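Local coordinates for insecticidal crystal protein Cry7Cal (Bacillus thuringiensis, PDB 5ZI1) that acts as a three-domain delta-endotoxin active against the locust Locusta migratoria manilensis, probably by binding gut receptors and forming membrane pores, at residues Q294-I299 and H318-Q323; F333-S338 and L432-E437; H345-L350 and S388-S393. All coordinates share one frame; numbering follows the deposited sequence.

Contact 1 of 3, residues Q294-I299 and H318-Q323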
loop_
_atom_site.group_PDB
_atom_site.type_symbol
_atom_site.label_atom_id
_atom_site.label_comp_id
_atom_site.label_asym_id
_atom_site.label_seq_id
_atom_site.Cartn_x
_atom_site.Cartn_y
_atom_site.Cartn_z
ATOM N N GLN A 294 -6.381 -7.316 -9.119
ATOM C CA GLN A 294 -7.032 -7.197 -10.422
ATOM C C GLN A 294 -6.365 -6.141 -11.288
ATOM O O GLN A 294 -6.081 -5.029 -10.830
ATOM C CB GLN A 294 -8.519 -6.844 -10.291
ATOM C CG GLN A 294 -9.374 -7.873 -9.607
ATOM C CD GLN A 294 -10.838 -7.447 -9.531
ATOM O OE1 GLN A 294 -11.624 -7.753 -10.413
ATOM N NE2 GLN A 294 -11.204 -6.745 -8.470
ATOM N N TRP A 295 -6.141 -6.485 -12.552
ATOM C CA TRP A 295 -5.489 -5.608 -13.515
ATOM C C TRP A 295 -6.555 -5.021 -14.426
ATOM O O TRP A 295 -7.380 -5.763 -14.968
ATOM C CB TRP A 295 -4.445 -6.365 -14.332
ATOM C CG TRP A 295 -3.464 -7.052 -13.451
ATOM C CD1 TRP A 295 -3.616 -8.264 -12.835
ATOM C CD2 TRP A 295 -2.194 -6.544 -13.033
ATOM N NE1 TRP A 295 -2.506 -8.549 -12.083
ATOM C CE2 TRP A 295 -1.621 -7.508 -12.183
ATOM C CE3 TRP A 295 -1.489 -5.367 -13.297
ATOM C CZ2 TRP A 295 -0.368 -7.335 -11.599
ATOM C CZ3 TRP A 295 -0.250 -5.198 -12.736
ATOM C CH2 TRP A 295 0.303 -6.178 -11.886
ATOM N N LEU A 296 -6.560 -3.698 -14.565
ATOM C CA LEU A 296 -7.586 -3.042 -15.368
ATOM C C LEU A 296 -7.282 -3.263 -16.841
ATOM O O LEU A 296 -6.206 -2.896 -17.318
ATOM C CB LEU A 296 -7.637 -1.557 -15.042
ATOM C CG LEU A 296 -8.770 -0.766 -15.677
ATOM C CD1 LEU A 296 -10.086 -1.432 -15.378
ATOM C CD2 LEU A 296 -8.760 0.666 -15.155
ATOM N N THR A 297 -8.212 -3.870 -17.573
ATOM C CA THR A 297 -7.971 -4.078 -18.996
ATOM C C THR A 297 -8.875 -3.261 -19.915
ATOM O O THR A 297 -8.552 -3.128 -21.099
ATOM C CB THR A 297 -8.107 -5.567 -19.346
ATOM O OG1 THR A 297 -9.473 -5.969 -19.183
ATOM C CG2 THR A 297 -7.244 -6.419 -18.401
ATOM N N LYS A 298 -9.977 -2.698 -19.419
ATOM C CA LYS A 298 -10.881 -1.936 -20.284
ATOM C C LYS A 298 -11.735 -0.998 -19.442
ATOM O O LYS A 298 -12.059 -1.304 -18.299
ATOM C CB LYS A 298 -11.786 -2.865 -21.106
ATOM C CG LYS A 298 -11.360 -3.064 -22.557
ATOM C CD LYS A 298 -11.868 -4.390 -23.129
ATOM C CE LYS A 298 -13.387 -4.538 -23.025
ATOM N NZ LYS A 298 -13.798 -5.986 -23.080
ATOM N N ILE A 299 -12.105 0.144 -20.024
ATOM C CA ILE A 299 -13.117 1.029 -19.456
ATOM C C ILE A 299 -14.051 1.468 -20.571
ATOM O O ILE A 299 -13.597 1.960 -21.610
ATOM C CB ILE A 299 -12.528 2.287 -18.796
ATOM C CG1 ILE A 299 -11.432 1.966 -17.799
ATOM C CG2 ILE A 299 -13.639 3.085 -18.125
ATOM C CD1 ILE A 299 -10.688 3.197 -17.354
ATOM N N HIS A 318 -21.165 3.315 -16.942
ATOM C CA HIS A 318 -19.820 2.933 -17.345
ATOM C C HIS A 318 -19.548 1.520 -16.857
ATOM O O HIS A 318 -20.277 0.967 -16.031
ATOM C CB HIS A 318 -18.766 3.913 -16.823
ATOM C CG HIS A 318 -18.443 3.746 -15.370
ATOM N ND1 HIS A 318 -19.217 4.292 -14.368
ATOM C CD2 HIS A 318 -17.419 3.107 -14.754
ATOM C CE1 HIS A 318 -18.679 3.995 -13.198
ATOM N NE2 HIS A 318 -17.587 3.282 -13.405
ATOM N N SER A 319 -18.484 0.942 -17.396
ATOM C CA SER A 319 -18.167 -0.455 -17.191
ATOM C C SER A 319 -16.673 -0.584 -16.997
ATOM O O SER A 319 -15.896 0.238 -17.480
ATOM C CB SER A 319 -18.615 -1.326 -18.366
ATOM O OG SER A 319 -19.990 -1.635 -18.234
ATOM N N VAL A 320 -16.280 -1.632 -16.288
ATOM C CA VAL A 320 -14.884 -1.840 -15.957
ATOM C C VAL A 320 -14.588 -3.316 -16.131
ATOM O O VAL A 320 -15.359 -4.169 -15.674
ATOM C CB VAL A 320 -14.584 -1.364 -14.525
ATOM C CG1 VAL A 320 -13.389 -2.073 -13.963
ATOM C CG2 VAL A 320 -14.357 0.132 -14.530
ATOM N N VAL A 321 -13.490 -3.621 -16.812
ATOM C CA VAL A 321 -13.086 -4.990 -17.070
ATOM C C VAL A 321 -11.703 -5.183 -16.475
ATOM O O VAL A 321 -10.819 -4.334 -16.649
ATOM C CB VAL A 321 -13.095 -5.324 -18.574
ATOM C CG1 VAL A 321 -12.664 -6.774 -18.778
ATOM C CG2 VAL A 321 -14.477 -5.097 -19.148
ATOM N N THR A 322 -11.531 -6.278 -15.750
ATOM C CA THR A 322 -10.256 -6.625 -15.144
ATOM C C THR A 322 -9.963 -8.095 -15.409
ATOM O O THR A 322 -10.868 -8.888 -15.706
ATOM C CB THR A 322 -10.256 -6.370 -13.620
ATOM O OG1 THR A 322 -11.188 -7.260 -12.995
ATOM C CG2 THR A 322 -10.650 -4.934 -13.297
ATOM N N GLN A 323 -8.679 -8.448 -15.272
ATOM C CA GLN A 323 -8.217 -9.827 -15.210
ATOM C C GLN A 323 -7.417 -10.047 -13.927
ATOM O O GLN A 323 -6.678 -9.157 -13.488
ATOM C CB GLN A 323 -7.342 -10.164 -16.412
ATOM C CG GLN A 323 -8.096 -10.151 -17.736
ATOM C CD GLN A 323 -7.186 -10.192 -18.945
ATOM O OE1 GLN A 323 -6.004 -10.538 -18.843
ATOM N NE2 GLN A 323 -7.732 -9.844 -20.107
#
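Gln-294 reaches across to Thr-322 on the partner strand: the two side chains meet at an oblique angle, and Thr-322 OG1 donates to Gln-294 OE1 over 2.7 Å, standing 42° above the amide carbonyl plane rather than in it. With chi1 at 66°, Thr-322 OG1 sits between its own backbone N and carbonyl carbon, which turns the hydroxyl to the glutamine. On the same face of the sheet, Leu-296 CD1 touches Val-320 CG1 at 3.7 Å, the two side chains crossing at about a right angle. Ile-299 pairs with Val-320 further along that face, and both Leu-296 and Ile-299 also pack on strand 430-437. The other face carries Trp-295, Lys-298, Val-321 and Gln-323. Here Lys-298 and Val-321 lie side by side and point the same way, CB to CB 3.8 Å, while Trp-295 turns the edge of its indole to the carbonyl oxygen of Gln-323, CD1 to O 3.3 Å. That oxygen also accepts from Trp-295 N, at 2.9 Å. Between these pairs the register slips by one residue: Val-321 O takes Thr-297 N at 2.8 Å and, weakly, Lys-298 N at 3.3 Å, and Val-321 N returns a bond to Lys-298 O. Two residues facing one make this a classic beta bulge, set in the antiparallel hairpin of strands 294-306 and 312-324 in the middle, beta-prism domain of Cry toxins.

Contact 2 of 3, residues F333-S338 and L432-E437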
loop_
_atom_site.group_PDB
_atom_site.type_symbol
_atom_site.label_atom_id
_atom_site.label_comp_id
_atom_site.label_asym_id
_atom_site.label_seq_id
_atom_site.Cartn_x
_atom_site.Cartn_y
_atom_site.Cartn_z
ATOM N N PHE A 333 -17.548 -5.258 -14.348
ATOM C CA PHE A 333 -18.399 -4.511 -13.427
ATOM C C PHE A 333 -19.103 -3.391 -14.180
ATOM O O PHE A 333 -18.450 -2.564 -14.825
ATOM C CB PHE A 333 -17.573 -3.970 -12.268
ATOM C CG PHE A 333 -16.733 -5.028 -11.625
ATOM C CD1 PHE A 333 -17.273 -5.861 -10.658
ATOM C CD2 PHE A 333 -15.433 -5.244 -12.047
ATOM C CE1 PHE A 333 -16.513 -6.870 -10.080
ATOM C CE2 PHE A 333 -14.674 -6.242 -11.481
ATOM C CZ PHE A 333 -15.217 -7.057 -10.490
ATOM N N ASN A 334 -20.428 -3.366 -14.090
ATOM C CA ASN A 334 -21.253 -2.366 -14.743
ATOM C C ASN A 334 -21.819 -1.386 -13.722
ATOM O O ASN A 334 -22.114 -1.757 -12.585
ATOM C CB ASN A 334 -22.385 -3.035 -15.516
ATOM C CG ASN A 334 -21.869 -3.999 -16.568
ATOM O OD1 ASN A 334 -21.311 -3.580 -17.591
ATOM N ND2 ASN A 334 -22.044 -5.297 -16.327
ATOM N N TYR A 335 -21.931 -0.127 -14.130
ATOM C CA TYR A 335 -22.559 0.920 -13.344
ATOM C C TYR A 335 -23.553 1.661 -14.221
ATOM O O TYR A 335 -23.382 1.749 -15.440
ATOM C CB TYR A 335 -21.535 1.912 -12.799
ATOM C CG TYR A 335 -20.546 1.310 -11.829
ATOM C CD1 TYR A 335 -19.383 0.711 -12.275
ATOM C CD2 TYR A 335 -20.776 1.357 -10.457
ATOM C CE1 TYR A 335 -18.476 0.166 -11.378
ATOM C CE2 TYR A 335 -19.884 0.827 -9.567
ATOM C CZ TYR A 335 -18.733 0.226 -10.022
ATOM O OH TYR A 335 -17.841 -0.312 -9.106
ATOM N N GLY A 336 -24.592 2.193 -13.589
ATOM C CA GLY A 336 -25.543 3.023 -14.306
ATOM C C GLY A 336 -26.251 2.249 -15.400
ATOM O O GLY A 336 -26.733 1.135 -15.186
ATOM N N THR A 337 -26.340 2.849 -16.589
ATOM C CA THR A 337 -27.037 2.210 -17.698
ATOM C C THR A 337 -26.558 2.825 -19.001
ATOM O O THR A 337 -25.906 3.873 -19.017
ATOM C CB THR A 337 -28.560 2.353 -17.569
ATOM O OG1 THR A 337 -29.199 1.825 -18.742
ATOM C CG2 THR A 337 -28.954 3.829 -17.371
ATOM N N SER A 338 -26.888 2.151 -20.099
ATOM C CA SER A 338 -26.636 2.679 -21.431
ATOM C C SER A 338 -27.898 3.209 -22.101
ATOM O O SER A 338 -27.798 3.887 -23.128
ATOM C CB SER A 338 -26.000 1.602 -22.318
ATOM O OG SER A 338 -26.883 0.511 -22.461
ATOM N N LEU A 432 -3.540 3.061 -12.755
ATOM C CA LEU A 432 -4.991 3.064 -12.647
ATOM C C LEU A 432 -5.493 1.637 -12.575
ATOM O O LEU A 432 -5.015 0.756 -13.296
ATOM C CB LEU A 432 -5.625 3.788 -13.831
ATOM C CG LEU A 432 -7.139 4.015 -13.870
ATOM C CD1 LEU A 432 -7.630 4.996 -12.812
ATOM C CD2 LEU A 432 -7.509 4.562 -15.258
ATOM N N SER A 433 -6.456 1.396 -11.688
ATOM C CA SER A 433 -6.987 0.057 -11.534
ATOM C C SER A 433 -8.497 -0.019 -11.537
ATOM O O SER A 433 -9.033 -1.105 -11.793
ATOM C CB SER A 433 -6.448 -0.598 -10.242
ATOM O OG SER A 433 -6.662 0.216 -9.086
ATOM N N TYR A 434 -9.211 1.072 -11.293
ATOM C CA TYR A 434 -10.648 0.930 -11.133
ATOM C C TYR A 434 -11.314 2.259 -11.456
ATOM O O TYR A 434 -10.671 3.310 -11.463
ATOM C CB TYR A 434 -11.010 0.461 -9.697
ATOM C CG TYR A 434 -12.366 -0.208 -9.655
ATOM C CD1 TYR A 434 -12.506 -1.545 -10.007
ATOM C CD2 TYR A 434 -13.514 0.513 -9.344
ATOM C CE1 TYR A 434 -13.741 -2.161 -10.032
ATOM C CE2 TYR A 434 -14.767 -0.100 -9.359
ATOM C CZ TYR A 434 -14.865 -1.444 -9.703
ATOM O OH TYR A 434 -16.090 -2.079 -9.723
ATOM N N VAL A 435 -12.617 2.195 -11.722
ATOM C CA VAL A 435 -13.466 3.384 -11.794
ATOM C C VAL A 435 -14.766 3.054 -11.082
ATOM O O VAL A 435 -15.589 2.300 -11.617
ATOM C CB VAL A 435 -13.772 3.835 -13.232
ATOM C CG1 VAL A 435 -14.446 5.211 -13.186
ATOM C CG2 VAL A 435 -12.509 3.828 -14.116
ATOM N N SER A 436 -14.967 3.623 -9.902
ATOM C CA SER A 436 -16.231 3.483 -9.207
ATOM C C SER A 436 -17.022 4.777 -9.389
ATOM O O SER A 436 -16.730 5.579 -10.279
ATOM C CB SER A 436 -15.982 3.153 -7.734
ATOM O OG SER A 436 -15.230 4.187 -7.135
ATOM N N GLU A 437 -18.009 5.005 -8.537
ATOM C CA GLU A 437 -18.753 6.247 -8.597
ATOM C C GLU A 437 -19.235 6.598 -7.198
ATOM O O GLU A 437 -19.169 5.789 -6.261
ATOM C CB GLU A 437 -19.933 6.140 -9.550
ATOM C CG GLU A 437 -20.997 5.241 -9.023
ATOM C CD GLU A 437 -22.016 4.855 -10.058
ATOM O OE1 GLU A 437 -23.066 4.296 -9.665
ATOM O OE2 GLU A 437 -21.762 5.089 -11.264
HETATM O O HOH W 1 -25.054 1.824 -10.867
#
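Tyr-335 and Tyr-434 are joined through their hydroxyls, OH to OH 2.6 Å, a hydrogen bond in which either oxygen could be the donor. The two side chains meet obliquely, and each hydroxyl lies near the plane of the other ring, at its edge. Tyr-434 is turned out to this point by its first torsion, which places CG anti to the backbone N (chi1 -157°). Aromatic and apolar contacts surround the bond. Tyr-335 CZ lies 4.0 Å from Tyr-434 CE2, and Phe-333 CD2 lies 4.1 Å from Tyr-434 CE1, the Phe-333 and Tyr-434 rings being inclined at 57°. Phe-333 CB also packs against Tyr-434 OH at 3.5 Å. The contact spans two sheets of the beta-prism fold of the middle domain: strand 331-336 borders one antiparallel sheet, strand 430-437 another, and the axes of 333-336 and 432-437 approach to 8.6 Å, bridged by side chains instead of backbone bonds. His-318, on the strand next to 331-336, stacks its ring on Tyr-335 and bonds Val-435 O through NE2, adding a second link between the sheets. Charged and solvent-mediated contacts lie at the Glu-437 end. Its extended side chain runs alongside the Tyr-335 ring, headed the other way, bringing OE2 to 3.5 Å from Tyr-335 CB. Glu-437 OE1 forms a salt bridge with Arg-285, and it also takes a weak bond from a water molecule, which accepts from Gly-336 N at 2.8 Å.

Contact 3 of 3, residues H345-L350 and S388-S393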
loop_
_atom_site.group_PDB
_atom_site.type_symbol
_atom_site.label_atom_id
_atom_site.label_comp_id
_atom_site.label_asym_id
_atom_site.label_seq_id
_atom_site.Cartn_x
_atom_site.Cartn_y
_atom_site.Cartn_z
ATOM N N HIS A 345 -17.273 5.678 -25.325
ATOM C CA HIS A 345 -15.843 5.553 -25.558
ATOM C C HIS A 345 -15.324 4.346 -24.800
ATOM O O HIS A 345 -15.727 4.085 -23.663
ATOM C CB HIS A 345 -15.072 6.807 -25.145
ATOM C CG HIS A 345 -13.661 6.832 -25.649
ATOM N ND1 HIS A 345 -12.628 6.154 -25.023
ATOM C CD2 HIS A 345 -13.116 7.433 -26.736
ATOM C CE1 HIS A 345 -11.506 6.358 -25.696
ATOM N NE2 HIS A 345 -11.776 7.131 -26.741
ATOM N N THR A 346 -14.438 3.602 -25.440
ATOM C CA THR A 346 -13.821 2.440 -24.818
ATOM C C THR A 346 -12.319 2.670 -24.786
ATOM O O THR A 346 -11.694 2.875 -25.832
ATOM C CB THR A 346 -14.178 1.153 -25.564
ATOM O OG1 THR A 346 -15.598 0.965 -25.540
ATOM C CG2 THR A 346 -13.528 -0.048 -24.894
ATOM N N PHE A 347 -11.752 2.683 -23.583
ATOM C CA PHE A 347 -10.308 2.650 -23.421
ATOM C C PHE A 347 -9.866 1.190 -23.349
ATOM O O PHE A 347 -10.404 0.419 -22.549
ATOM C CB PHE A 347 -9.875 3.380 -22.152
ATOM C CG PHE A 347 -10.344 4.825 -22.028
ATOM C CD1 PHE A 347 -11.576 5.131 -21.473
ATOM C CD2 PHE A 347 -9.494 5.871 -22.357
ATOM C CE1 PHE A 347 -11.979 6.467 -21.301
ATOM C CE2 PHE A 347 -9.881 7.201 -22.178
ATOM C CZ PHE A 347 -11.125 7.499 -21.642
ATOM N N ASP A 348 -8.891 0.806 -24.176
ATOM C CA ASP A 348 -8.324 -0.543 -24.140
ATOM C C ASP A 348 -7.001 -0.468 -23.393
ATOM O O ASP A 348 -6.020 0.081 -23.909
ATOM C CB ASP A 348 -8.143 -1.101 -25.548
ATOM C CG ASP A 348 -9.459 -1.179 -26.315
ATOM O OD1 ASP A 348 -9.641 -0.378 -27.276
ATOM O OD2 ASP A 348 -10.300 -2.050 -25.981
ATOM N N LEU A 349 -6.977 -1.002 -22.173
ATOM C CA LEU A 349 -5.859 -0.772 -21.264
ATOM C C LEU A 349 -5.016 -2.008 -20.956
ATOM O O LEU A 349 -3.971 -1.861 -20.305
ATOM C CB LEU A 349 -6.365 -0.167 -19.954
ATOM C CG LEU A 349 -7.278 1.041 -20.150
ATOM C CD1 LEU A 349 -7.613 1.596 -18.800
ATOM C CD2 LEU A 349 -6.633 2.105 -21.026
ATOM N N LEU A 350 -5.409 -3.203 -21.407
ATOM C CA LEU A 350 -4.519 -4.359 -21.312
ATOM C C LEU A 350 -3.120 -3.977 -21.786
ATOM O O LEU A 350 -2.963 -3.285 -22.796
ATOM C CB LEU A 350 -5.071 -5.517 -22.145
ATOM C CG LEU A 350 -4.181 -6.759 -22.256
ATOM C CD1 LEU A 350 -3.962 -7.408 -20.883
ATOM C CD2 LEU A 350 -4.700 -7.783 -23.256
ATOM N N SER A 388 1.663 6.090 -24.516
ATOM C CA SER A 388 0.401 6.165 -25.227
ATOM C C SER A 388 -0.517 7.139 -24.501
ATOM O O SER A 388 -0.318 7.477 -23.331
ATOM C CB SER A 388 -0.262 4.797 -25.355
ATOM O OG SER A 388 -0.666 4.328 -24.079
ATOM N N GLU A 389 -1.517 7.601 -25.231
ATOM C CA GLU A 389 -2.495 8.550 -24.736
ATOM C C GLU A 389 -3.841 8.165 -25.320
ATOM O O GLU A 389 -3.922 7.667 -26.444
ATOM C CB GLU A 389 -2.125 9.983 -25.132
ATOM C CG GLU A 389 -2.586 11.054 -24.173
ATOM C CD GLU A 389 -1.686 12.278 -24.199
ATOM O OE1 GLU A 389 -2.183 13.377 -24.534
ATOM O OE2 GLU A 389 -0.478 12.145 -23.883
ATOM N N ASP A 390 -4.894 8.367 -24.546
ATOM C CA ASP A 390 -6.223 8.187 -25.103
ATOM C C ASP A 390 -7.216 9.027 -24.308
ATOM O O ASP A 390 -7.027 9.279 -23.112
ATOM C CB ASP A 390 -6.625 6.710 -25.135
ATOM C CG ASP A 390 -7.836 6.474 -26.016
ATOM O OD1 ASP A 390 -8.182 7.411 -26.761
ATOM O OD2 ASP A 390 -8.439 5.383 -25.985
ATOM N N ALA A 391 -8.271 9.464 -24.987
ATOM C CA ALA A 391 -9.176 10.433 -24.388
ATOM C C ALA A 391 -10.520 10.388 -25.097
ATOM O O ALA A 391 -10.680 9.768 -26.150
ATOM C CB ALA A 391 -8.590 11.845 -24.433
ATOM N N PHE A 392 -11.501 11.004 -24.455
ATOM C CA PHE A 392 -12.755 11.375 -25.085
ATOM C C PHE A 392 -13.068 12.797 -24.663
ATOM O O PHE A 392 -12.769 13.204 -23.533
ATOM C CB PHE A 392 -13.937 10.435 -24.729
ATOM C CG PHE A 392 -14.291 10.391 -23.257
ATOM C CD1 PHE A 392 -15.063 11.386 -22.671
ATOM C CD2 PHE A 392 -13.904 9.313 -22.480
ATOM C CE1 PHE A 392 -15.404 11.340 -21.323
ATOM C CE2 PHE A 392 -14.240 9.251 -21.127
ATOM C CZ PHE A 392 -14.986 10.266 -20.548
ATOM N N SER A 393 -13.639 13.555 -25.590
ATOM C CA SER A 393 -14.020 14.941 -25.356
ATOM C C SER A 393 -15.432 15.110 -25.886
ATOM O O SER A 393 -15.648 15.088 -27.103
ATOM C CB SER A 393 -13.056 15.907 -26.029
ATOM O OG SER A 393 -13.119 17.173 -25.397
HETATM O O HOH W 2 -7.097 3.321 -25.248
#
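An aromatic cluster of His-345, Phe-347 and Phe-392 fills the seam between two antiparallel sheets of the beta-prism domain, where border strands 343-348 and 387-393 run antiparallel; the axes of 345-348 and 388-393 come within 7.9 Å, and no direct hydrogen bond joins the two segments. Phe-347 CZ presses on Phe-392 CD2 at 3.4 Å; the side chains cross at about a right angle and meet rim to rim, neither ring lying over the other. Phe-392 CG sits between its backbone N and carbonyl carbon (chi1 61°), the setting from which the ring reaches Phe-347. His-345 completes the cluster, with its CD2 3.7 Å from Phe-392 CB and its ring oblique to the phenyl ring, while its ND1 stands above the centre of the Phe-347 ring. Leu-378 and Ile-299 touch Phe-347 and Leu-376 touches Phe-392, so neighbouring strands of both sheets pack against the cluster. His-345 also has polar neighbours. The imidazole lies with one face over the Ala-391 carbonyl carbon, and NE2 comes to 2.9 Å from Ala-391 O at an angle too poor for a hydrogen bond. The Asp-390 side chain points back at that of His-345 and meets the ring at its edge, OD2 to His-345 CE1 3.2 Å, with carboxylate and imidazole planes 55° apart. Asp-390 OD1 accepts a bent bond from Ala-391 N, and OD2 accepts a hydrogen bond from a water, 2.6 Å away, that in turn accepts from Asp-348 N at 3.3 Å.

All three contacts draw on the same four-stranded sheet of the middle domain. Contact 1 lies within it, and its backbone hydrogen bonds set the register of the two central strands; contacts 2 and 3 use its two border strands, 331-336 and 343-348, to meet two different sheets through side chains. Contact 2 is buried; contacts 1 and 3 are partly buried. Tyrosine hydroxyls and aromatic packing join contact 2, whereas contact 3 mixes rings with a hydrated carboxylate. Contact 1 touches both others, probably through backbone hydrogen bonds: His-318 O with Tyr-335 N ties it to contact 2, Ile-299 O with Phe-347 N to contact 3. Contacts 2 and 3 do not touch.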